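Local coordinates for protein 5-oxopent-3-ene-1,2,5-tricarboxylate decarboxylase (Exiguobacterium antarcticum B7, PDB 6IYM) that belongs to the fumarylacetoacetate hydrolase family and carries a magnesium ion held by acidic side chains, at residues V183-E187 / D188-P192. Sequence-based numbering, arbitrary orientation.
Sequences VIVTE and DAFDP. Unlike the reference sequence in segment 188-192: Ala189 (reference Ser).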
loop_
_atom_site.group_PDB
_atom_site.type_symbol
_atom_site.label_atom_id
_atom_site.label_comp_id
_atom_site.label_asym_id
_atom_site.label_seq_id
_atom_site.Cartn_x
_atom_site.Cartn_y
_atom_site.Cartn_z
ATOM N N VAL A 183 -10.486 17.946 -6.574
ATOM C CA VAL A 183 -9.772 19.037 -5.864
ATOM C C VAL A 183 -9.633 18.562 -4.418
ATOM O O VAL A 183 -10.342 17.614 -4.021
ATOM C CB VAL A 183 -10.532 20.380 -5.965
ATOM C CG1 VAL A 183 -10.994 20.689 -7.375
ATOM C CG2 VAL A 183 -11.729 20.462 -5.035
ATOM N N ILE A 184 -8.769 19.212 -3.661
ATOM C CA ILE A 184 -8.620 19.012 -2.195
ATOM C C ILE A 184 -9.146 20.295 -1.542
ATOM O O ILE A 184 -8.620 21.367 -1.846
ATOM C CB ILE A 184 -7.145 18.702 -1.881
ATOM C CG1 ILE A 184 -6.689 17.403 -2.553
ATOM C CG2 ILE A 184 -6.886 18.668 -0.383
ATOM C CD1 ILE A 184 -5.205 17.153 -2.448
ATOM N N VAL A 185 -10.145 20.208 -0.675
ATOM C CA VAL A 185 -10.574 21.401 0.111
ATOM C C VAL A 185 -9.774 21.358 1.413
ATOM O O VAL A 185 -9.689 20.273 1.994
ATOM C CB VAL A 185 -12.087 21.436 0.383
ATOM C CG1 VAL A 185 -12.865 21.455 -0.918
ATOM C CG2 VAL A 185 -12.537 20.266 1.247
ATOM N N THR A 186 -9.227 22.498 1.830
ATOM C CA THR A 186 -8.296 22.631 2.986
ATOM C C THR A 186 -9.070 22.353 4.269
ATOM O O THR A 186 -10.310 22.565 4.298
ATOM C CB THR A 186 -7.605 24.002 2.989
ATOM O OG1 THR A 186 -8.611 25.011 2.962
ATOM C CG2 THR A 186 -6.696 24.215 1.801
ATOM N N GLU A 187 -8.376 21.852 5.282
ATOM C CA GLU A 187 -8.990 21.403 6.560
ATOM C C GLU A 187 -9.747 22.582 7.172
ATOM O O GLU A 187 -10.821 22.356 7.772
ATOM C CB GLU A 187 -7.920 20.895 7.522
ATOM C CG GLU A 187 -8.473 20.349 8.826
ATOM C CD GLU A 187 -8.762 21.420 9.870
ATOM O OE1 GLU A 187 -7.953 22.365 9.974
ATOM O OE2 GLU A 187 -9.800 21.314 10.564
ATOM N N ASP A 188 -9.185 23.781 7.009
ATOM C CA ASP A 188 -9.666 25.039 7.625
ATOM C C ASP A 188 -11.014 25.430 6.997
ATOM O O ASP A 188 -11.825 25.971 7.727
ATOM C CB ASP A 188 -8.596 26.131 7.504
ATOM C CG ASP A 188 -8.433 26.920 8.794
ATOM O OD1 ASP A 188 -8.415 26.280 9.863
ATOM O OD2 ASP A 188 -8.368 28.165 8.723
ATOM N N ALA A 189 -11.250 25.090 5.723
ATOM C CA ALA A 189 -12.388 25.527 4.876
ATOM C C ALA A 189 -13.492 24.470 4.811
ATOM O O ALA A 189 -14.391 24.623 3.963
ATOM C CB ALA A 189 -11.900 25.823 3.479
ATOM N N PHE A 190 -13.442 23.427 5.634
ATOM C CA PHE A 190 -14.314 22.240 5.445
ATOM C C PHE A 190 -14.542 21.532 6.774
ATOM O O PHE A 190 -13.534 21.110 7.345
ATOM C CB PHE A 190 -13.669 21.287 4.440
ATOM C CG PHE A 190 -14.592 20.205 3.956
ATOM C CD1 PHE A 190 -15.466 20.442 2.902
ATOM C CD2 PHE A 190 -14.660 18.998 4.617
ATOM C CE1 PHE A 190 -16.326 19.443 2.473
ATOM C CE2 PHE A 190 -15.520 17.996 4.189
ATOM C CZ PHE A 190 -16.347 18.218 3.110
ATOM N N ASP A 191 -15.807 21.410 7.209
ATOM C CA ASP A 191 -16.227 20.622 8.400
ATOM C C ASP A 191 -16.872 19.339 7.886
ATOM O O ASP A 191 -17.876 19.383 7.185
ATOM C CB ASP A 191 -17.170 21.428 9.303
ATOM C CG ASP A 191 -17.569 20.773 10.628
ATOM O OD1 ASP A 191 -17.452 19.539 10.760
ATOM O OD2 ASP A 191 -18.009 21.512 11.529
ATOM N N PRO A 192 -16.293 18.157 8.167
ATOM C CA PRO A 192 -16.900 16.888 7.753
ATOM C C PRO A 192 -18.049 16.329 8.616
ATOM O O PRO A 192 -18.462 15.177 8.367
ATOM C CB PRO A 192 -15.672 15.960 7.823
ATOM C CG PRO A 192 -14.888 16.487 8.985
ATOM C CD PRO A 192 -14.989 17.984 8.832
HETATM O O HOH W 1 -11.668 19.631 9.302
#
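Thr186, in strand 178-186, and Ala189 bracket a beta turn of type I/III: Glu187 and Asp188 at its corners both have helical backbone angles, the CA atoms of Thr186 and Ala189 lie 5.4 Å apart, and Ala189 N donates to Thr186 O at 3.0 Å. That bond is bent, 145° at the hydrogen, and the N-H comes from above the carbonyl plane. The turn takes the chain off the mixed sheet of this fumarylacetoacetate hydrolase-family fold and into the loop leading to strand 196-201.

Val185 and Phe190, both buried, meet across the turn. Val185 CG2, placed between its own backbone N and carbonyl carbon, approaches the root of the ring obliquely, 3.4 Å from Phe190 CD1. Tyr150 of strand 147-158 meets the same ring. Next to the turn bond, the hydroxyl Thr186 OG1 touches the methyl Ala189 CB at 3.4 Å while hydrogen-bonding to Met3 O.

At the more open corner, two carboxylates come near each other: Glu187 OE1 is 3.9 Å from Asp188 OD1, with their planes turned 60° apart, a proximity that may slightly raise the pKa of one of them, although solvent at this exposed corner would weaken the effect. The Glu187 chain starts anti to its nitrogen and then bends at chi2 (-83°), which brings its other oxygen round to a water. Other acceptors compete for the protons of this water, which can donate to Glu187 OE2 at 2.8 Å and, across the turn, to the backbone carbonyl Phe190 O at 3.1 Å.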